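Vestitone reductase (Medicago sativa, PDB 2P4H) catalyses the stereospecific, NADPH-dependent reduction of (3R)-vestitone in the penultimate step of the biosynthesis of the phytoalexin medicarpin in alfalfa. Local coordinates at residues Ser127-Asn132 with Asp137-Ser142; Asp148-Val153 with Asn159-Lys164; Gln261-Lys266 with Asp307-Ala312. One frame throughout, in Å; residues are numbered along the deposited sequence.

Contact 1 (Ser127-Asn132 with Asp137-Ser142)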
ATOM      1  N   SER A 127      -9.395  -3.414   0.840  1.00 12.95           N
ATOM      2  CA  SER A 127     -10.125  -4.663   1.026  1.00 14.15           C
ATOM      3  C   SER A 127     -10.542  -4.829   2.487  1.00 13.90           C
ATOM      4  O   SER A 127     -11.431  -5.623   2.798  1.00 13.93           O
ATOM      5  CB  SER A 127      -9.268  -5.856   0.600  1.00 15.31           C
ATOM      6  OG  SER A 127      -8.111  -5.960   1.406  1.00 22.41           O
ATOM      7  N   ALA A 128      -9.901  -4.085   3.384  1.00 12.69           N
ATOM      8  CA  ALA A 128     -10.227  -4.158   4.806  1.00 12.53           C
ATOM      9  C   ALA A 128     -11.451  -3.314   5.168  1.00 12.73           C
ATOM     10  O   ALA A 128     -11.927  -3.358   6.308  1.00 12.85           O
ATOM     11  CB  ALA A 128      -9.024  -3.719   5.647  1.00 12.73           C
ATOM     12  N   VAL A 129     -11.962  -2.549   4.204  1.00 12.16           N
ATOM     13  CA  VAL A 129     -13.133  -1.707   4.451  1.00 14.29           C
ATOM     14  C   VAL A 129     -14.255  -1.848   3.424  1.00 14.25           C
ATOM     15  O   VAL A 129     -15.414  -1.566   3.731  1.00 15.80           O
ATOM     16  CB  VAL A 129     -12.761  -0.188   4.501  1.00 14.35           C
ATOM     17  CG1 VAL A 129     -11.719   0.065   5.578  1.00 14.29           C
ATOM     18  CG2 VAL A 129     -12.260   0.286   3.140  1.00 14.53           C
ATOM     19  N   SER A 130     -13.910  -2.290   2.216  1.00 16.00           N
ATOM     20  CA  SER A 130     -14.873  -2.383   1.118  1.00 17.06           C
ATOM     21  C   SER A 130     -15.903  -3.509   1.097  1.00 18.84           C
ATOM     22  O   SER A 130     -16.875  -3.434   0.344  1.00 20.52           O
ATOM     23  CB  SER A 130     -14.113  -2.377  -0.210  1.00 17.65           C
ATOM     24  OG  SER A 130     -13.310  -1.211  -0.322  1.00 19.25           O
ATOM     25  N   PHE A 131     -15.705  -4.544   1.905  1.00 19.13           N
ATOM     26  CA  PHE A 131     -16.647  -5.659   1.934  1.00 21.22           C
ATOM     27  C   PHE A 131     -17.470  -5.631   3.215  1.00 22.57           C
ATOM     28  O   PHE A 131     -17.483  -6.600   3.974  1.00 21.23           O
ATOM     29  CB  PHE A 131     -15.899  -6.993   1.831  1.00 21.65           C
ATOM     30  CG  PHE A 131     -15.126  -7.165   0.553  1.00 22.66           C
ATOM     31  CD1 PHE A 131     -13.824  -6.682   0.433  1.00 22.20           C
ATOM     32  CD2 PHE A 131     -15.702  -7.814  -0.537  1.00 23.39           C
ATOM     33  CE1 PHE A 131     -13.109  -6.845  -0.751  1.00 23.67           C
ATOM     34  CE2 PHE A 131     -14.996  -7.981  -1.725  1.00 23.76           C
ATOM     35  CZ  PHE A 131     -13.697  -7.496  -1.833  1.00 24.89           C
ATOM     36  N   ASN A 132     -18.159  -4.517   3.444  1.00 26.10           N
ATOM     37  CA  ASN A 132     -18.972  -4.338   4.644  1.00 30.02           C
ATOM     38  C   ASN A 132     -20.425  -4.794   4.514  1.00 31.41           C
ATOM     39  O   ASN A 132     -21.205  -4.662   5.458  1.00 32.26           O
ATOM     40  CB  ASN A 132     -18.934  -2.870   5.086  1.00 31.57           C
ATOM     41  CG  ASN A 132     -19.218  -1.908   3.946  1.00 34.27           C
ATOM     42  OD1 ASN A 132     -18.399  -1.739   3.039  1.00 35.11           O
ATOM     43  ND2 ASN A 132     -20.384  -1.275   3.983  1.00 35.57           N
ATOM     44  N   ASP A 137     -21.293   4.172  -1.231  1.00 23.49           N
ATOM     45  CA  ASP A 137     -20.305   4.572  -2.227  1.00 22.62           C
ATOM     46  C   ASP A 137     -19.160   5.401  -1.653  1.00 18.31           C
ATOM     47  O   ASP A 137     -18.178   5.657  -2.342  1.00 17.25           O
ATOM     48  CB  ASP A 137     -20.974   5.340  -3.371  1.00 27.21           C
ATOM     49  CG  ASP A 137     -21.595   6.640  -2.917  1.00 30.63           C
ATOM     50  OD1 ASP A 137     -22.069   7.407  -3.783  1.00 36.30           O
ATOM     51  OD2 ASP A 137     -21.612   6.895  -1.697  1.00 35.07           O
ATOM     52  N   VAL A 138     -19.291   5.831  -0.400  1.00 15.15           N
ATOM     53  CA  VAL A 138     -18.238   6.605   0.256  1.00 14.69           C
ATOM     54  C   VAL A 138     -18.011   6.019   1.645  1.00 14.80           C
ATOM     55  O   VAL A 138     -18.948   5.893   2.436  1.00 16.49           O
ATOM     56  CB  VAL A 138     -18.612   8.098   0.406  1.00 14.23           C
ATOM     57  CG1 VAL A 138     -17.455   8.860   1.048  1.00 15.63           C
ATOM     58  CG2 VAL A 138     -18.943   8.695  -0.950  1.00 14.68           C
ATOM     59  N   LEU A 139     -16.767   5.661   1.935  1.00 13.61           N
ATOM     60  CA  LEU A 139     -16.413   5.075   3.225  1.00 12.15           C
ATOM     61  C   LEU A 139     -15.377   5.916   3.954  1.00 12.09           C
ATOM     62  O   LEU A 139     -14.653   6.698   3.337  1.00 13.69           O
ATOM     63  CB  LEU A 139     -15.837   3.670   3.021  1.00 12.54           C
ATOM     64  CG  LEU A 139     -16.703   2.645   2.286  1.00 12.22           C
ATOM     65  CD1 LEU A 139     -15.936   1.343   2.125  1.00 13.75           C
ATOM     66  CD2 LEU A 139     -17.990   2.413   3.062  1.00 14.83           C
ATOM     67  N   ASP A 140     -15.326   5.775   5.276  1.00 11.95           N
ATOM     68  CA  ASP A 140     -14.318   6.477   6.056  1.00 11.14           C
ATOM     69  C   ASP A 140     -13.656   5.505   7.032  1.00 11.50           C
ATOM     70  O   ASP A 140     -13.868   4.292   6.952  1.00 11.83           O
ATOM     71  CB  ASP A 140     -14.885   7.718   6.781  1.00 12.77           C
ATOM     72  CG  ASP A 140     -15.920   7.384   7.832  1.00 13.84           C
ATOM     73  OD1 ASP A 140     -15.970   6.232   8.299  1.00 14.61           O
ATOM     74  OD2 ASP A 140     -16.681   8.305   8.205  1.00 16.55           O
ATOM     75  N   GLU A 141     -12.852   6.031   7.944  1.00 11.63           N
ATOM     76  CA  GLU A 141     -12.120   5.194   8.885  1.00 11.34           C
ATOM     77  C   GLU A 141     -12.951   4.410   9.904  1.00 12.43           C
ATOM     78  O   GLU A 141     -12.404   3.603  10.664  1.00 12.75           O
ATOM     79  CB  GLU A 141     -11.058   6.041   9.598  1.00 10.64           C
ATOM     80  CG  GLU A 141      -9.929   6.542   8.682  1.00 11.82           C
ATOM     81  CD  GLU A 141     -10.300   7.759   7.834  1.00 11.06           C
ATOM     82  OE1 GLU A 141     -11.411   8.314   7.993  1.00 12.38           O
ATOM     83  OE2 GLU A 141      -9.461   8.169   7.004  1.00 11.30           O
ATOM     84  N   SER A 142     -14.262   4.633   9.922  1.00 12.73           N
ATOM     85  CA  SER A 142     -15.127   3.904  10.850  1.00 13.08           C
ATOM     86  C   SER A 142     -15.670   2.635  10.198  1.00 13.99           C
ATOM     87  O   SER A 142     -16.255   1.783  10.870  1.00 15.33           O
ATOM     88  CB  SER A 142     -16.305   4.778  11.300  1.00 14.21           C
ATOM     89  OG  SER A 142     -17.227   4.984  10.243  1.00 16.38           O
TER
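Leu139 pushes its CD1 methyl over the backbone of the loop 127-132, where it lies 3.4 Å from Val129 O and 4.0 Å from Ser130 CA. The same methyl meets Val129 CG2 at 4.0 Å, the two side chains running past one another in opposite directions. Val129 offers CG2 because that methyl stands between its own backbone N and carbonyl carbon (chi1 -58°). The side chain of Asn132 flanks Leu139 near both delta methyls. One leucine thus carries nearly all of the contact, and no hydrogen bond joins the two segments, which bury only 145 Å² together.

The polar side chains find partners away from this interface. Within 137-142, Asp140 OD1 accepts the backbone N of Ser142 at 2.8 Å, closing an Asx turn just after the short strand, and takes Ser142 OG as well, on its syn lone pair, at 2.6 Å. Ser130 OG is bonded to Gly126 O, just before the loop segment, and Glu141 OE2 to Asn248 N.

The loop follows strand 119-125 of the central parallel sheet, and its Ser127 and Phe131 rest on helix 158-177. Strand 138-139 pairs in parallel with strand 288-289, whose Leu289 touches both Val129 and Leu139.

Contact 2 (Asp148-Val153 with Asn159-Lys164)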
ATOM      1  N   ASP A 148     -17.253 -12.392   8.623  1.00 17.80           N
ATOM      2  CA  ASP A 148     -18.210 -13.491   8.569  1.00 18.55           C
ATOM      3  C   ASP A 148     -18.894 -13.529   7.209  1.00 17.78           C
ATOM      4  O   ASP A 148     -19.102 -14.601   6.638  1.00 18.00           O
ATOM      5  CB  ASP A 148     -19.254 -13.351   9.677  1.00 20.51           C
ATOM      6  CG  ASP A 148     -18.638 -13.386  11.061  1.00 24.53           C
ATOM      7  OD1 ASP A 148     -17.759 -14.240  11.299  1.00 26.67           O
ATOM      8  OD2 ASP A 148     -19.037 -12.564  11.914  1.00 30.02           O
ATOM      9  N   LEU A 149     -19.228 -12.355   6.683  1.00 17.88           N
ATOM     10  CA  LEU A 149     -19.879 -12.265   5.383  1.00 17.99           C
ATOM     11  C   LEU A 149     -18.919 -12.712   4.286  1.00 17.39           C
ATOM     12  O   LEU A 149     -19.307 -13.397   3.340  1.00 17.38           O
ATOM     13  CB  LEU A 149     -20.331 -10.828   5.116  1.00 21.06           C
ATOM     14  CG  LEU A 149     -21.204 -10.623   3.877  1.00 23.23           C
ATOM     15  CD1 LEU A 149     -22.511 -11.387   4.045  1.00 25.37           C
ATOM     16  CD2 LEU A 149     -21.477  -9.140   3.683  1.00 26.15           C
ATOM     17  N   LEU A 150     -17.658 -12.317   4.413  1.00 15.71           N
ATOM     18  CA  LEU A 150     -16.654 -12.691   3.428  1.00 15.30           C
ATOM     19  C   LEU A 150     -16.491 -14.203   3.352  1.00 15.95           C
ATOM     20  O   LEU A 150     -16.418 -14.772   2.264  1.00 16.53           O
ATOM     21  CB  LEU A 150     -15.306 -12.045   3.772  1.00 14.77           C
ATOM     22  CG  LEU A 150     -15.140 -10.562   3.432  1.00 15.02           C
ATOM     23  CD1 LEU A 150     -13.924 -10.003   4.154  1.00 14.78           C
ATOM     24  CD2 LEU A 150     -14.995 -10.404   1.923  1.00 15.23           C
ATOM     25  N   ARG A 151     -16.444 -14.849   4.514  1.00 16.37           N
ATOM     26  CA  ARG A 151     -16.269 -16.296   4.582  1.00 16.60           C
ATOM     27  C   ARG A 151     -17.462 -17.115   4.103  1.00 16.67           C
ATOM     28  O   ARG A 151     -17.292 -18.241   3.636  1.00 17.37           O
ATOM     29  CB  ARG A 151     -15.914 -16.708   6.012  1.00 17.53           C
ATOM     30  CG  ARG A 151     -14.504 -16.323   6.417  1.00 18.93           C
ATOM     31  CD  ARG A 151     -14.268 -16.540   7.904  1.00 21.68           C
ATOM     32  NE  ARG A 151     -12.860 -16.372   8.249  1.00 21.20           N
ATOM     33  CZ  ARG A 151     -12.410 -16.164   9.481  1.00 22.49           C
ATOM     34  NH1 ARG A 151     -13.258 -16.092  10.498  1.00 25.30           N
ATOM     35  NH2 ARG A 151     -11.109 -16.033   9.695  1.00 22.31           N
ATOM     36  N   SER A 152     -18.660 -16.554   4.216  1.00 17.49           N
ATOM     37  CA  SER A 152     -19.861 -17.268   3.791  1.00 17.27           C
ATOM     38  C   SER A 152     -20.243 -16.988   2.341  1.00 18.67           C
ATOM     39  O   SER A 152     -20.516 -17.915   1.578  1.00 19.78           O
ATOM     40  CB  SER A 152     -21.034 -16.919   4.708  1.00 17.93           C
ATOM     41  OG  SER A 152     -21.299 -15.527   4.705  1.00 18.03           O
ATOM     42  N   VAL A 153     -20.256 -15.713   1.963  1.00 17.48           N
ATOM     43  CA  VAL A 153     -20.617 -15.314   0.605  1.00 17.60           C
ATOM     44  C   VAL A 153     -19.476 -15.541  -0.388  1.00 18.10           C
ATOM     45  O   VAL A 153     -19.707 -15.833  -1.563  1.00 18.28           O
ATOM     46  CB  VAL A 153     -21.062 -13.837   0.581  1.00 16.65           C
ATOM     47  CG1 VAL A 153     -21.345 -13.392  -0.845  1.00 18.69           C
ATOM     48  CG2 VAL A 153     -22.312 -13.667   1.443  1.00 18.67           C
ATOM     49  N   ASN A 159     -10.424 -14.142   0.334  1.00 17.52           N
ATOM     50  CA  ASN A 159      -9.321 -14.617   1.171  1.00 18.69           C
ATOM     51  C   ASN A 159      -8.400 -13.466   1.561  1.00 18.23           C
ATOM     52  O   ASN A 159      -8.066 -13.289   2.735  1.00 18.30           O
ATOM     53  CB  ASN A 159      -8.515 -15.692   0.437  1.00 21.92           C
ATOM     54  CG  ASN A 159      -9.210 -17.038   0.427  1.00 25.03           C
ATOM     55  OD1 ASN A 159      -9.341 -17.689   1.465  1.00 26.50           O
ATOM     56  ND2 ASN A 159      -9.662 -17.463  -0.748  1.00 26.47           N
ATOM     57  N   TYR A 160      -7.992 -12.686   0.567  1.00 17.67           N
ATOM     58  CA  TYR A 160      -7.113 -11.549   0.800  1.00 17.22           C
ATOM     59  C   TYR A 160      -7.798 -10.521   1.698  1.00 16.11           C
ATOM     60  O   TYR A 160      -7.180  -9.961   2.599  1.00 16.88           O
ATOM     61  CB  TYR A 160      -6.720 -10.916  -0.541  1.00 18.68           C
ATOM     62  CG  TYR A 160      -5.890  -9.654  -0.431  1.00 19.72           C
ATOM     63  CD1 TYR A 160      -6.484  -8.396  -0.492  1.00 22.05           C
ATOM     64  CD2 TYR A 160      -4.505  -9.719  -0.275  1.00 23.57           C
ATOM     65  CE1 TYR A 160      -5.723  -7.232  -0.405  1.00 23.78           C
ATOM     66  CE2 TYR A 160      -3.735  -8.561  -0.185  1.00 24.06           C
ATOM     67  CZ  TYR A 160      -4.350  -7.322  -0.252  1.00 24.93           C
ATOM     68  OH  TYR A 160      -3.594  -6.173  -0.171  1.00 27.07           O
ATOM     69  N   ALA A 161      -9.086 -10.286   1.460  1.00 14.36           N
ATOM     70  CA  ALA A 161      -9.831  -9.323   2.259  1.00 13.24           C
ATOM     71  C   ALA A 161      -9.897  -9.747   3.724  1.00 13.78           C
ATOM     72  O   ALA A 161      -9.736  -8.925   4.624  1.00 13.31           O
ATOM     73  CB  ALA A 161     -11.236  -9.147   1.692  1.00 13.77           C
ATOM     74  N   VAL A 162     -10.139 -11.032   3.969  1.00 13.99           N
ATOM     75  CA  VAL A 162     -10.200 -11.521   5.341  1.00 15.52           C
ATOM     76  C   VAL A 162      -8.852 -11.292   6.016  1.00 14.49           C
ATOM     77  O   VAL A 162      -8.785 -10.794   7.142  1.00 15.61           O
ATOM     78  CB  VAL A 162     -10.539 -13.030   5.397  1.00 15.32           C
ATOM     79  CG1 VAL A 162     -10.370 -13.551   6.821  1.00 16.57           C
ATOM     80  CG2 VAL A 162     -11.968 -13.260   4.928  1.00 16.78           C
ATOM     81  N   SER A 163      -7.781 -11.648   5.311  1.00 15.90           N
ATOM     82  CA  SER A 163      -6.426 -11.490   5.827  1.00 16.47           C
ATOM     83  C   SER A 163      -6.138 -10.048   6.236  1.00 16.02           C
ATOM     84  O   SER A 163      -5.690  -9.786   7.354  1.00 16.31           O
ATOM     85  CB  SER A 163      -5.409 -11.940   4.771  1.00 18.13           C
ATOM     86  OG  SER A 163      -4.082 -11.857   5.268  1.00 23.35           O
ATOM     87  N   LYS A 164      -6.406  -9.116   5.329  1.00 15.07           N
ATOM     88  CA  LYS A 164      -6.161  -7.704   5.588  1.00 14.79           C
ATOM     89  C   LYS A 164      -6.998  -7.160   6.741  1.00 13.45           C
ATOM     90  O   LYS A 164      -6.510  -6.389   7.566  1.00 12.78           O
ATOM     91  CB  LYS A 164      -6.447  -6.879   4.329  1.00 16.70           C
ATOM     92  CG  LYS A 164      -5.691  -7.301   3.071  1.00 20.14           C
ATOM     93  CD  LYS A 164      -4.201  -7.016   3.151  1.00 24.54           C
ATOM     94  CE  LYS A 164      -3.458  -8.094   3.915  1.00 27.26           C
ATOM     95  NZ  LYS A 164      -1.981  -7.913   3.827  1.00 29.17           N
TER
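Both gamma methyls of Val162 are put to work by its first torsion, chi1 171°, which sets CG1 anti to the backbone N and CG2 beside that nitrogen, anti to the carbonyl carbon. CG2 meets Leu150 and CG1 meets Arg151. Leu150 carries its CG anti to the carbonyl carbon (chi1 -78°), and its branched end then reaches Ala161.

The apolar centre consists of three side chains. Leu150 CB lies 3.7 Å from Val162 CG2, and the side chains lie alongside one another, pointing opposite ways. Leu150 CD1 touches Ala161 CB, also at 3.7 Å, while CD2 of the same leucine is 4.0 Å from that methyl, so the fork of the leucine straddles the alanine. At the border, the chain of Arg151 is extended from CG to NE and crosses Val162 at about a right angle. Its NH2 is 3.9 Å from Val162 CG1 and NE is about as near, a van der Waals contact of the guanidinium with a methyl group.

The helix axes approach to 9.5 Å, and their directions differ by 161°, a nearly antiparallel pair. The closest backbones are those of Leu150 and Val162, with CA atoms 6.8 Å apart. Phe131 and Pro155 also touch Leu150, and Trp158 lies against both Leu150 and Arg151.

Tyr160 and Lys164 belong to helix 158-177 but take no part in this packing. Lys164 CG lies over one face of the Tyr160 ring, displaced toward its rim, and Lys164 NZ is bonded to Ser83 OG. Tyr160 probably binds NADP(H), as in relatives, and its spacing from Lys164 matches the YxxxK motif of the short-chain dehydrogenase/reductase superfamily, whose Rossmann-type domain contains this helix.

Contact 3 (Gln261-Lys266 with Asp307-Ala312)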
ATOM      1  N   GLN A 261     -11.542   8.664 -21.026  1.00 11.55           N
ATOM      2  CA  GLN A 261     -11.413  10.008 -21.573  1.00 11.74           C
ATOM      3  C   GLN A 261     -10.023  10.584 -21.336  1.00 12.84           C
ATOM      4  O   GLN A 261      -9.429  11.177 -22.236  1.00 13.82           O
ATOM      5  CB  GLN A 261     -12.483  10.934 -20.987  1.00 11.75           C
ATOM      6  CG  GLN A 261     -13.894  10.514 -21.374  1.00 11.03           C
ATOM      7  CD  GLN A 261     -14.950  11.516 -20.957  1.00 11.41           C
ATOM      8  OE1 GLN A 261     -14.911  12.050 -19.850  1.00 12.65           O
ATOM      9  NE2 GLN A 261     -15.912  11.761 -21.838  1.00 11.87           N
ATOM     10  N   LEU A 262      -9.491  10.398 -20.135  1.00 12.50           N
ATOM     11  CA  LEU A 262      -8.166  10.913 -19.814  1.00 13.22           C
ATOM     12  C   LEU A 262      -7.089  10.252 -20.666  1.00 13.57           C
ATOM     13  O   LEU A 262      -6.296  10.931 -21.317  1.00 14.18           O
ATOM     14  CB  LEU A 262      -7.858  10.691 -18.325  1.00 15.48           C
ATOM     15  CG  LEU A 262      -6.506  11.166 -17.769  1.00 18.31           C
ATOM     16  CD1 LEU A 262      -6.564  11.139 -16.252  1.00 20.18           C
ATOM     17  CD2 LEU A 262      -5.367  10.291 -18.264  1.00 22.26           C
ATOM     18  N   LEU A 263      -7.061   8.925 -20.664  1.00 13.20           N
ATOM     19  CA  LEU A 263      -6.049   8.200 -21.418  1.00 13.19           C
ATOM     20  C   LEU A 263      -6.154   8.361 -22.933  1.00 13.23           C
ATOM     21  O   LEU A 263      -5.134   8.402 -23.627  1.00 13.50           O
ATOM     22  CB  LEU A 263      -6.082   6.717 -21.034  1.00 13.98           C
ATOM     23  CG  LEU A 263      -5.830   6.445 -19.546  1.00 14.43           C
ATOM     24  CD1 LEU A 263      -5.952   4.956 -19.269  1.00 14.85           C
ATOM     25  CD2 LEU A 263      -4.449   6.954 -19.150  1.00 16.63           C
ATOM     26  N   SER A 264      -7.374   8.461 -23.454  1.00 13.76           N
ATOM     27  CA  SER A 264      -7.552   8.617 -24.894  1.00 13.90           C
ATOM     28  C   SER A 264      -6.977   9.943 -25.377  1.00 13.49           C
ATOM     29  O   SER A 264      -6.380  10.017 -26.451  1.00 14.39           O
ATOM     30  CB  SER A 264      -9.035   8.544 -25.266  1.00 14.33           C
ATOM     31  OG  SER A 264      -9.568   7.259 -24.998  1.00 15.54           O
ATOM     32  N   ALA A 265      -7.151  10.985 -24.575  1.00 13.96           N
ATOM     33  CA  ALA A 265      -6.655  12.305 -24.936  1.00 12.87           C
ATOM     34  C   ALA A 265      -5.144  12.436 -24.780  1.00 13.99           C
ATOM     35  O   ALA A 265      -4.472  13.024 -25.630  1.00 15.49           O
ATOM     36  CB  ALA A 265      -7.360  13.369 -24.096  1.00 14.04           C
ATOM     37  N   LYS A 266      -4.599  11.874 -23.707  1.00 13.82           N
ATOM     38  CA  LYS A 266      -3.168  11.982 -23.452  1.00 15.29           C
ATOM     39  C   LYS A 266      -2.286  10.965 -24.172  1.00 15.16           C
ATOM     40  O   LYS A 266      -1.113  11.240 -24.422  1.00 17.11           O
ATOM     41  CB  LYS A 266      -2.901  11.914 -21.944  1.00 16.55           C
ATOM     42  CG  LYS A 266      -3.638  12.972 -21.129  1.00 20.77           C
ATOM     43  CD  LYS A 266      -3.353  14.382 -21.631  1.00 24.83           C
ATOM     44  CE  LYS A 266      -4.141  15.417 -20.837  1.00 26.72           C
ATOM     45  NZ  LYS A 266      -3.961  16.797 -21.374  1.00 28.81           N
ATOM     46  N   ASP A 307      -0.569  12.668 -13.254  1.00 13.24           N
ATOM     47  CA  ASP A 307       0.805  12.332 -12.874  1.00 13.36           C
ATOM     48  C   ASP A 307       0.919  10.838 -12.595  1.00 11.45           C
ATOM     49  O   ASP A 307       1.874  10.178 -13.007  1.00 12.23           O
ATOM     50  CB  ASP A 307       1.240  13.058 -11.595  1.00 13.71           C
ATOM     51  CG  ASP A 307       1.320  14.558 -11.755  1.00 16.14           C
ATOM     52  OD1 ASP A 307       1.603  15.038 -12.874  1.00 18.43           O
ATOM     53  OD2 ASP A 307       1.124  15.256 -10.736  1.00 16.20           O
ATOM     54  N   MET A 308      -0.061  10.318 -11.864  1.00 11.34           N
ATOM     55  CA  MET A 308      -0.086   8.908 -11.496  1.00 11.20           C
ATOM     56  C   MET A 308      -0.071   7.992 -12.719  1.00 11.19           C
ATOM     57  O   MET A 308       0.744   7.067 -12.803  1.00 12.09           O
ATOM     58  CB  MET A 308      -1.324   8.636 -10.642  1.00 11.41           C
ATOM     59  CG  MET A 308      -1.495   7.189 -10.224  1.00 10.57           C
ATOM     60  SD  MET A 308      -3.048   6.943  -9.351  1.00 11.79           S
ATOM     61  CE  MET A 308      -4.220   7.344 -10.641  1.00 14.76           C
ATOM     62  N   PHE A 309      -0.974   8.240 -13.660  1.00 11.64           N
ATOM     63  CA  PHE A 309      -1.029   7.426 -14.865  1.00 10.88           C
ATOM     64  C   PHE A 309       0.215   7.608 -15.727  1.00 12.33           C
ATOM     65  O   PHE A 309       0.727   6.634 -16.275  1.00 12.88           O
ATOM     66  CB  PHE A 309      -2.283   7.754 -15.687  1.00 11.91           C
ATOM     67  CG  PHE A 309      -3.532   7.082 -15.183  1.00 12.03           C
ATOM     68  CD1 PHE A 309      -3.681   5.701 -15.286  1.00 13.74           C
ATOM     69  CD2 PHE A 309      -4.548   7.822 -14.587  1.00 13.17           C
ATOM     70  CE1 PHE A 309      -4.827   5.062 -14.799  1.00 13.45           C
ATOM     71  CE2 PHE A 309      -5.697   7.194 -14.094  1.00 14.14           C
ATOM     72  CZ  PHE A 309      -5.834   5.811 -14.202  1.00 13.15           C
ATOM     73  N   ASP A 310       0.715   8.835 -15.844  1.00 11.39           N
ATOM     74  CA  ASP A 310       1.891   9.044 -16.677  1.00 12.43           C
ATOM     75  C   ASP A 310       3.130   8.370 -16.114  1.00 12.48           C
ATOM     76  O   ASP A 310       3.899   7.765 -16.861  1.00 12.87           O
ATOM     77  CB  ASP A 310       2.181  10.530 -16.887  1.00 13.25           C
ATOM     78  CG  ASP A 310       3.177  10.759 -18.007  1.00 13.66           C
ATOM     79  OD1 ASP A 310       2.857  10.393 -19.160  1.00 16.51           O
ATOM     80  OD2 ASP A 310       4.277  11.285 -17.736  1.00 17.42           O
ATOM     81  N   ASP A 311       3.334   8.472 -14.803  1.00 11.70           N
ATOM     82  CA  ASP A 311       4.500   7.845 -14.197  1.00 11.80           C
ATOM     83  C   ASP A 311       4.459   6.334 -14.399  1.00 12.38           C
ATOM     84  O   ASP A 311       5.475   5.716 -14.712  1.00 12.64           O
ATOM     85  CB  ASP A 311       4.595   8.185 -12.704  1.00 13.34           C
ATOM     86  CG  ASP A 311       5.096   9.598 -12.461  1.00 15.68           C
ATOM     87  OD1 ASP A 311       5.758  10.150 -13.365  1.00 18.09           O
ATOM     88  OD2 ASP A 311       4.853  10.156 -11.369  1.00 15.63           O
ATOM     89  N   ALA A 312       3.283   5.740 -14.235  1.00 11.87           N
ATOM     90  CA  ALA A 312       3.143   4.304 -14.421  1.00 12.42           C
ATOM     91  C   ALA A 312       3.384   3.919 -15.883  1.00 11.33           C
ATOM     92  O   ALA A 312       4.108   2.969 -16.176  1.00 11.57           O
ATOM     93  CB  ALA A 312       1.751   3.852 -13.980  1.00 12.67           C
TER
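Two helices of the part of the chain that follows the last strand of the Rossmann-type parallel sheet meet here, helix 256-266 and helix 305-319, joined across their facing sides by aliphatic-aromatic packing. The nearest CA atoms, those of Leu263 and Phe309, are 8.3 Å apart, so the contact is made by side chains.

The apolar interactions come first. Within 307-312 all the contact comes from Phe309, its ring set with CG anti to the carbonyl carbon (chi1 -81°) and directed at the first helix. Leu263 crosses it at about a right angle and brings CD2 to the root of the ring. Leu262 adds CD1, which lies 4.2 Å from Phe309 CD2, on the other ortho position from the one Leu263 approaches. Both methyls come at the ring obliquely. The covering is modest, 126 Å² over both sides. Further apolar neighbours extend it: from the same helix as Phe309, Ile313 touches Leu263 and Ile305 touches Leu262, while Ile272 also meets Leu263 and Met224 of strand 219-226 touches Phe309.

Polar interactions do not cross between the segments. Within each helix the backbone bonds run in the usual way, for instance Lys266 N to Leu262 O at 3.1 Å and Asp311 N to Asp307 O at 2.9 Å. Asp307, Asp310 and Asp311 have partners outside the two segments. Asp310 OD1 is bonded to Tyr267 OH, just beyond the end of the first helix, and to Gln314 NE2, one turn on in its own helix, while Asp311 OD2 is held by His226 NE2 and Asp307 OD2 by Thr304 N.

The meeting of Leu263 with the aromatic side chain centres on the root of the ring: Leu263 CD2 lies 4.1 Å from both Phe309 CG and Phe309 CD1.

In the fold
Contacts 1 and 2 are neighbours, their centres 14 Å apart, and they touch where Phe131 of the loop meets Leu150 and where Ser127 meets Tyr160, Lys164 and Ala161. Both belong to the stretch of chain from the end of strand 119-125 into helix 158-177. Contact 3 stands apart, about 16 Å from either by nearest atoms, and ties two helices later in the chain. Contacts 2 and 3 are buried helix pairs, though contact 2 has an exposed arginine at its border; contact 1 is only partly buried. All three lack hydrogen bonds across their segments: a leucine lies on loop backbone in contact 1, aliphatic side chains lie alongside each other, with a guanidinium at the border, in contact 2, and an aromatic ring receives leucines in contact 3.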